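Long-range contacts in aldose-aldose oxidoreductase (Caulobacter crescentus, PDB 5A04), which probably oxidises one aldose sugar while reducing another, using a tightly held NADP cofactor that shuttles the hydride between them: residues G152-V157 against Y250-P255; G257-D262 against M272-G277. All blocks are in the same frame, centred on the assembly; numbering follows the deposited sequence.

Contact 1: G152-V157 against Y250-P255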
ATOM      1  N   GLY A 152      -8.886   2.520 -17.340  1.00 19.00           N
ATOM      2  CA  GLY A 152      -9.086   3.953 -17.408  1.00 18.87           C
ATOM      3  C   GLY A 152      -7.798   4.618 -16.950  1.00 19.21           C
ATOM      4  O   GLY A 152      -6.770   3.957 -16.850  1.00 17.41           O
ATOM      5  N   PRO A 153      -7.845   5.929 -16.682  1.00 16.41           N
ATOM      6  CA  PRO A 153      -6.639   6.633 -16.217  1.00 19.01           C
ATOM      7  C   PRO A 153      -6.106   6.002 -14.938  1.00 18.31           C
ATOM      8  O   PRO A 153      -6.908   5.679 -14.063  1.00 17.95           O
ATOM      9  CB  PRO A 153      -7.139   8.063 -15.946  1.00 21.27           C
ATOM     10  CG  PRO A 153      -8.391   8.193 -16.738  1.00 26.23           C
ATOM     11  CD  PRO A 153      -9.009   6.824 -16.785  1.00 21.68           C
ATOM     12  N   VAL A 154      -4.793   5.821 -14.822  1.00 16.56           N
ATOM     13  CA  VAL A 154      -4.256   5.295 -13.571  1.00 15.95           C
ATOM     14  C   VAL A 154      -4.521   6.274 -12.428  1.00 18.14           C
ATOM     15  O   VAL A 154      -4.171   7.443 -12.526  1.00 17.63           O
ATOM     16  CB  VAL A 154      -2.753   5.036 -13.648  1.00 17.45           C
ATOM     17  CG1 VAL A 154      -2.223   4.639 -12.264  1.00 17.41           C
ATOM     18  CG2 VAL A 154      -2.464   3.949 -14.680  1.00 19.65           C
ATOM     19  N   ARG A 155      -5.129   5.789 -11.350  1.00 14.80           N
ATOM     20  CA  ARG A 155      -5.359   6.628 -10.179  1.00 15.76           C
ATOM     21  C   ARG A 155      -4.422   6.242  -9.033  1.00 15.64           C
ATOM     22  O   ARG A 155      -3.845   7.110  -8.377  1.00 15.25           O
ATOM     23  CB  ARG A 155      -6.821   6.535  -9.724  1.00 17.14           C
ATOM     24  CG  ARG A 155      -7.849   6.924 -10.793  1.00 19.52           C
ATOM     25  CD  ARG A 155      -7.783   8.418 -11.132  1.00 20.20           C
ATOM     26  NE  ARG A 155      -8.146   9.242  -9.977  1.00 21.23           N
ATOM     27  CZ  ARG A 155      -7.473  10.315  -9.584  1.00 28.29           C
ATOM     28  NH1 ARG A 155      -6.392  10.690 -10.253  1.00 27.62           N
ATOM     29  NH2 ARG A 155      -7.876  11.007  -8.518  1.00 23.35           N
ATOM     30  N   THR A 156      -4.267   4.942  -8.780  1.00 16.09           N
ATOM     31  CA  THR A 156      -3.378   4.503  -7.703  1.00 16.30           C
ATOM     32  C   THR A 156      -2.468   3.349  -8.114  1.00 16.88           C
ATOM     33  O   THR A 156      -2.856   2.471  -8.889  1.00 15.31           O
ATOM     34  CB  THR A 156      -4.161   4.054  -6.433  1.00 16.02           C
ATOM     35  OG1 THR A 156      -4.981   2.917  -6.743  1.00 17.02           O
ATOM     36  CG2 THR A 156      -5.049   5.175  -5.897  1.00 16.57           C
ATOM     37  N   VAL A 157      -1.248   3.378  -7.599  1.00 14.43           N
ATOM     38  CA  VAL A 157      -0.346   2.240  -7.642  1.00 14.27           C
ATOM     39  C   VAL A 157       0.045   1.959  -6.208  1.00 16.02           C
ATOM     40  O   VAL A 157       0.577   2.845  -5.527  1.00 14.50           O
ATOM     41  CB  VAL A 157       0.923   2.499  -8.464  1.00 15.29           C
ATOM     42  CG1 VAL A 157       1.828   1.270  -8.409  1.00 14.21           C
ATOM     43  CG2 VAL A 157       0.571   2.826  -9.906  1.00 15.10           C
ATOM     44  N   TYR A 250       2.445  -5.591  -6.616  1.00 14.20           N
ATOM     45  CA  TYR A 250       1.809  -4.314  -6.883  1.00 14.50           C
ATOM     46  C   TYR A 250       0.391  -4.478  -7.371  1.00 14.82           C
ATOM     47  O   TYR A 250       0.033  -5.521  -7.929  1.00 16.23           O
ATOM     48  CB  TYR A 250       2.628  -3.472  -7.877  1.00 13.72           C
ATOM     49  CG  TYR A 250       2.885  -3.994  -9.281  1.00 12.99           C
ATOM     50  CD1 TYR A 250       1.863  -4.102 -10.227  1.00 14.37           C
ATOM     51  CD2 TYR A 250       4.184  -4.291  -9.686  1.00 16.21           C
ATOM     52  CE1 TYR A 250       2.132  -4.529 -11.528  1.00 15.13           C
ATOM     53  CE2 TYR A 250       4.459  -4.713 -10.976  1.00 15.73           C
ATOM     54  CZ  TYR A 250       3.434  -4.820 -11.892  1.00 15.26           C
ATOM     55  OH  TYR A 250       3.741  -5.222 -13.182  1.00 16.79           O
ATOM     56  N   ARG A 251      -0.426  -3.453  -7.106  1.00 13.58           N
ATOM     57  CA  ARG A 251      -1.744  -3.331  -7.713  1.00 12.05           C
ATOM     58  C   ARG A 251      -1.851  -1.947  -8.335  1.00 15.70           C
ATOM     59  O   ARG A 251      -1.535  -0.948  -7.679  1.00 16.49           O
ATOM     60  CB  ARG A 251      -2.874  -3.532  -6.695  1.00 15.70           C
ATOM     61  CG  ARG A 251      -4.244  -3.382  -7.362  1.00 13.70           C
ATOM     62  CD  ARG A 251      -5.396  -3.416  -6.383  1.00 16.10           C
ATOM     63  NE  ARG A 251      -5.516  -4.708  -5.717  1.00 16.89           N
ATOM     64  CZ  ARG A 251      -6.523  -5.034  -4.915  1.00 19.84           C
ATOM     65  NH1 ARG A 251      -7.496  -4.159  -4.667  1.00 18.74           N
ATOM     66  NH2 ARG A 251      -6.555  -6.233  -4.352  1.00 18.72           N
ATOM     67  N   VAL A 252      -2.262  -1.886  -9.597  1.00 15.04           N
ATOM     68  CA  VAL A 252      -2.528  -0.611 -10.248  1.00 14.92           C
ATOM     69  C   VAL A 252      -4.038  -0.536 -10.500  1.00 15.72           C
ATOM     70  O   VAL A 252      -4.647  -1.506 -10.959  1.00 16.56           O
ATOM     71  CB  VAL A 252      -1.693  -0.439 -11.557  1.00 15.70           C
ATOM     72  CG1 VAL A 252      -1.798  -1.667 -12.468  1.00 18.46           C
ATOM     73  CG2 VAL A 252      -2.073   0.858 -12.304  1.00 16.04           C
ATOM     74  N   SER A 253      -4.641   0.597 -10.136  1.00 15.86           N
ATOM     75  CA  SER A 253      -6.098   0.754 -10.202  1.00 15.65           C
ATOM     76  C   SER A 253      -6.511   2.047 -10.894  1.00 18.21           C
ATOM     77  O   SER A 253      -5.863   3.089 -10.738  1.00 16.24           O
ATOM     78  CB  SER A 253      -6.722   0.743  -8.799  1.00 14.89           C
ATOM     79  OG  SER A 253      -6.235  -0.307  -7.987  1.00 16.03           O
ATOM     80  N   GLY A 254      -7.618   1.970 -11.628  1.00 17.13           N
ATOM     81  CA  GLY A 254      -8.250   3.132 -12.232  1.00 15.91           C
ATOM     82  C   GLY A 254      -9.761   2.978 -12.079  1.00 15.89           C
ATOM     83  O   GLY A 254     -10.229   2.025 -11.456  1.00 16.90           O
ATOM     84  N   PRO A 255     -10.532   3.913 -12.649  1.00 17.51           N
ATOM     85  CA  PRO A 255     -11.991   3.924 -12.464  1.00 20.15           C
ATOM     86  C   PRO A 255     -12.676   2.693 -13.048  1.00 21.87           C
ATOM     87  O   PRO A 255     -13.757   2.332 -12.588  1.00 20.50           O
ATOM     88  CB  PRO A 255     -12.441   5.183 -13.212  1.00 20.78           C
ATOM     89  CG  PRO A 255     -11.203   5.985 -13.441  1.00 27.11           C
ATOM     90  CD  PRO A 255     -10.057   5.036 -13.475  1.00 18.58           C
TER
HETATM   91  O   HOH W   1      -3.985   0.306  -6.614  1.00 16.59           O
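Arg155 and Thr156 stand together opposite Ser253, a classic beta bulge where strand 156-162 starts beside strand 247-254. Ser253 O takes two N-H groups. Arg155 N, 2.9 Å from Ser253 O, lies in the carbonyl plane, and Thr156 N is tilted 20° from that plane. The pairing closes with Ser253 N on Thr156 O at 2.9 Å. The tightly packed side is that of the valines. Val252 CG2 is anti to the backbone N, and this brings it to 3.8 Å from Val154 CG1, the two side chains crossing at about a right angle. Val157 CG2 meets the same methyl, and helix 137-147 packs on this layer through Val146. The other face is polar and looser. There one water bridges the two hydroxyls, 2.8 Å from Thr156 OG1 and 2.7 Å from Ser253 OG, and also donates to Arg251 O. At the exposed end, Pro153 CD touches Pro255 CD at 3.9 Å. The bent side chain of Arg155 brushes Pro255 with CG, then leads away to a salt bridge with Asp223 of the second subunit. The chemistry implies a stretch inside the sheet with an apolar face toward the helices and a polar one toward the second subunit.

Contact 2: G257-D262 against M272-G277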
ATOM      1  N   GLY A 257     -11.274  -0.441 -13.190  1.00 17.91           N
ATOM      2  CA  GLY A 257     -10.844  -1.671 -12.554  1.00 18.95           C
ATOM      3  C   GLY A 257      -9.377  -1.672 -12.171  1.00 18.11           C
ATOM      4  O   GLY A 257      -8.736  -0.623 -12.128  1.00 17.81           O
ATOM      5  N   TRP A 258      -8.843  -2.851 -11.881  1.00 17.21           N
ATOM      6  CA  TRP A 258      -7.477  -2.917 -11.386  1.00 17.64           C
ATOM      7  C   TRP A 258      -6.807  -4.236 -11.758  1.00 19.34           C
ATOM      8  O   TRP A 258      -7.472  -5.215 -12.119  1.00 16.67           O
ATOM      9  CB  TRP A 258      -7.444  -2.696  -9.853  1.00 14.68           C
ATOM     10  CG  TRP A 258      -8.363  -3.578  -9.011  1.00 19.19           C
ATOM     11  CD1 TRP A 258      -9.553  -3.214  -8.441  1.00 21.83           C
ATOM     12  CD2 TRP A 258      -8.131  -4.940  -8.603  1.00 20.50           C
ATOM     13  NE1 TRP A 258     -10.087  -4.267  -7.733  1.00 27.23           N
ATOM     14  CE2 TRP A 258      -9.231  -5.335  -7.812  1.00 24.81           C
ATOM     15  CE3 TRP A 258      -7.103  -5.861  -8.839  1.00 19.33           C
ATOM     16  CZ2 TRP A 258      -9.338  -6.615  -7.265  1.00 27.42           C
ATOM     17  CZ3 TRP A 258      -7.209  -7.129  -8.294  1.00 20.64           C
ATOM     18  CH2 TRP A 258      -8.321  -7.497  -7.519  1.00 23.40           C
ATOM     19  N   VAL A 259      -5.480  -4.245 -11.709  1.00 17.53           N
ATOM     20  CA  VAL A 259      -4.736  -5.477 -11.925  1.00 16.53           C
ATOM     21  C   VAL A 259      -3.589  -5.532 -10.923  1.00 16.42           C
ATOM     22  O   VAL A 259      -2.973  -4.511 -10.599  1.00 17.45           O
ATOM     23  CB  VAL A 259      -4.208  -5.598 -13.393  1.00 18.91           C
ATOM     24  CG1 VAL A 259      -3.422  -4.391 -13.810  1.00 23.04           C
ATOM     25  CG2 VAL A 259      -3.378  -6.862 -13.571  1.00 20.20           C
ATOM     26  N   GLU A 260      -3.327  -6.721 -10.401  1.00 14.88           N
ATOM     27  CA  GLU A 260      -2.244  -6.873  -9.441  1.00 14.80           C
ATOM     28  C   GLU A 260      -1.427  -8.113  -9.751  1.00 17.27           C
ATOM     29  O   GLU A 260      -1.923  -9.049 -10.387  1.00 16.84           O
ATOM     30  CB  GLU A 260      -2.791  -6.959  -8.016  1.00 18.01           C
ATOM     31  CG  GLU A 260      -3.559  -8.255  -7.718  1.00 16.98           C
ATOM     32  CD  GLU A 260      -4.164  -8.268  -6.317  1.00 21.56           C
ATOM     33  OE1 GLU A 260      -4.073  -7.241  -5.594  1.00 18.99           O
ATOM     34  OE2 GLU A 260      -4.743  -9.312  -5.942  1.00 21.51           O
ATOM     35  N   ILE A 261      -0.179  -8.106  -9.300  1.00 15.40           N
ATOM     36  CA  ILE A 261       0.701  -9.268  -9.392  1.00 14.16           C
ATOM     37  C   ILE A 261       1.318  -9.477  -8.026  1.00 17.68           C
ATOM     38  O   ILE A 261       1.808  -8.523  -7.406  1.00 16.22           O
ATOM     39  CB  ILE A 261       1.827  -9.093 -10.447  1.00 15.04           C
ATOM     40  CG1 ILE A 261       1.316  -8.354 -11.680  1.00 16.35           C
ATOM     41  CG2 ILE A 261       2.424 -10.461 -10.840  1.00 15.05           C
ATOM     42  CD1 ILE A 261       2.403  -8.112 -12.735  1.00 16.37           C
ATOM     43  N   ASP A 262       1.281 -10.716  -7.545  1.00 15.45           N
ATOM     44  CA  ASP A 262       1.843 -11.061  -6.239  1.00 16.07           C
ATOM     45  C   ASP A 262       2.184 -12.554  -6.219  1.00 18.24           C
ATOM     46  O   ASP A 262       1.281 -13.386  -6.185  1.00 16.43           O
ATOM     47  CB  ASP A 262       0.845 -10.707  -5.132  1.00 17.54           C
ATOM     48  CG  ASP A 262       1.397 -10.918  -3.734  1.00 16.58           C
ATOM     49  OD1 ASP A 262       2.576 -11.309  -3.571  1.00 17.80           O
ATOM     50  OD2 ASP A 262       0.628 -10.677  -2.778  1.00 18.18           O
ATOM     51  N   MET A 272      -1.019 -13.267 -11.371  1.00 18.89           N
ATOM     52  CA  MET A 272      -1.769 -12.035 -11.627  1.00 19.29           C
ATOM     53  C   MET A 272      -3.271 -12.226 -11.406  1.00 21.69           C
ATOM     54  O   MET A 272      -3.836 -13.256 -11.764  1.00 19.58           O
ATOM     55  CB  MET A 272      -1.495 -11.537 -13.051  1.00 20.36           C
ATOM     56  CG  MET A 272      -2.483 -10.481 -13.567  1.00 21.84           C
ATOM     57  SD  MET A 272      -2.066  -9.904 -15.242  1.00 31.65           S
ATOM     58  CE  MET A 272      -0.619  -8.930 -14.916  1.00 20.44           C
ATOM     59  N   ARG A 273      -3.906 -11.236 -10.787  1.00 16.60           N
ATOM     60  CA  ARG A 273      -5.358 -11.230 -10.618  1.00 17.58           C
ATOM     61  C   ARG A 273      -5.870  -9.892 -11.135  1.00 21.59           C
ATOM     62  O   ARG A 273      -5.206  -8.867 -10.962  1.00 20.49           O
ATOM     63  CB  ARG A 273      -5.714 -11.443  -9.140  1.00 19.86           C
ATOM     64  CG  ARG A 273      -7.193 -11.519  -8.816  1.00 26.47           C
ATOM     65  CD  ARG A 273      -7.381 -11.978  -7.370  1.00 25.46           C
ATOM     66  NE  ARG A 273      -6.939 -10.975  -6.399  1.00 23.23           N
ATOM     67  CZ  ARG A 273      -7.699 -10.510  -5.412  1.00 29.20           C
ATOM     68  NH1 ARG A 273      -8.943 -10.954  -5.263  1.00 30.18           N
ATOM     69  NH2 ARG A 273      -7.221  -9.598  -4.573  1.00 24.90           N
ATOM     70  N   ALA A 274      -7.024  -9.875 -11.790  1.00 18.42           N
ATOM     71  CA  ALA A 274      -7.534  -8.601 -12.292  1.00 20.13           C
ATOM     72  C   ALA A 274      -9.031  -8.486 -12.085  1.00 21.11           C
ATOM     73  O   ALA A 274      -9.748  -9.487 -12.032  1.00 21.33           O
ATOM     74  CB  ALA A 274      -7.194  -8.427 -13.758  1.00 21.25           C
ATOM     75  N   GLN A 275      -9.494  -7.252 -11.976  1.00 18.57           N
ATOM     76  CA  GLN A 275     -10.912  -6.967 -11.821  1.00 23.21           C
ATOM     77  C   GLN A 275     -11.248  -5.924 -12.885  1.00 25.91           C
ATOM     78  O   GLN A 275     -10.860  -4.762 -12.752  1.00 22.95           O
ATOM     79  CB  GLN A 275     -11.196  -6.477 -10.395  1.00 25.07           C
ATOM     80  CG  GLN A 275     -12.664  -6.370 -10.011  1.00 32.36           C
ATOM     81  CD  GLN A 275     -13.228  -5.007 -10.305  1.00 35.03           C
ATOM     82  OE1 GLN A 275     -12.828  -4.008  -9.696  1.00 34.46           O
ATOM     83  NE2 GLN A 275     -14.146  -4.947 -11.258  1.00 37.39           N
ATOM     84  N   LEU A 276     -11.926  -6.338 -13.959  1.00 21.97           N
ATOM     85  CA  LEU A 276     -12.060  -5.478 -15.140  1.00 24.45           C
ATOM     86  C   LEU A 276     -13.478  -5.381 -15.708  1.00 30.33           C
ATOM     87  O   LEU A 276     -13.676  -5.513 -16.918  1.00 34.39           O
ATOM     88  CB  LEU A 276     -11.132  -5.966 -16.251  1.00 25.56           C
ATOM     89  CG  LEU A 276      -9.631  -5.952 -15.953  1.00 27.32           C
ATOM     90  CD1 LEU A 276      -8.857  -6.675 -17.040  1.00 28.04           C
ATOM     91  CD2 LEU A 276      -9.183  -4.520 -15.854  1.00 23.55           C
ATOM     92  N   GLY A 277     -14.456  -5.143 -14.846  1.00 26.28           N
ATOM     93  CA  GLY A 277     -15.825  -4.979 -15.298  1.00 31.33           C
ATOM     94  C   GLY A 277     -16.652  -6.176 -14.894  1.00 32.17           C
ATOM     95  O   GLY A 277     -17.881  -6.170 -14.988  1.00 38.47           O
TER
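The antiparallel beta hairpin of strands 257-261 and 272-275 belongs to the large mixed sheet of the C-terminal alpha/beta domain. Trp258 pairs with Gln275 and Glu260 with Arg273, each pair through two backbone hydrogen bonds. The side chains of these four residues share one face. Gln275 CB sits over the Trp258 indole, 3.7 Å from the centroid of the five-membered ring, a CH-pi contact. The far rim of the indole, CH2, lies over the centre of the Arg273 guanidinium, 3.7 Å from CZ, with the two planes 65° apart. Glu260 OE2 takes both NE and NH2 of Arg273, each at 2.8 Å. Both nitrogens come from the same face of the carboxylate, 32° out of its plane. An alanine in place of Arg273 would probably leave Glu260 OE2 without its paired donors and uncover the rim of the indole. On the opposite face, Met272 bends at chi3 (-72°), and its CE reaches Val259 CG2 at 3.7 Å and Ile261 CG1 at 3.8 Å. Glu260 OE1 makes a salt bridge with Arg251, and Arg273 NH2 also pairs with Asp262 of the second subunit. Carboxylates on both sides of the dimer interface thus probably offset the closely placed charges of Arg251 and Arg273.

The two contacts are centred 10 Å apart in the same mixed sheet, on one side of the chain's centre. Contact 1 pairs the start of strand 156-162 with the end of strand 247-254. The chain then turns directly into strand 257-261, which opens contact 2 and pairs in turn with strand 272-275. Strands 247-254 and 257-261 are neighbours, so the contacts join directly: Val252 N lies 2.9 Å from Val259 O, a probable hydrogen bond. Both contacts pack against helix 137-147 and reach the second subunit. Four neighbouring strands of the sheet thus run side by side, and residues of both contacts help to form the dimer interface.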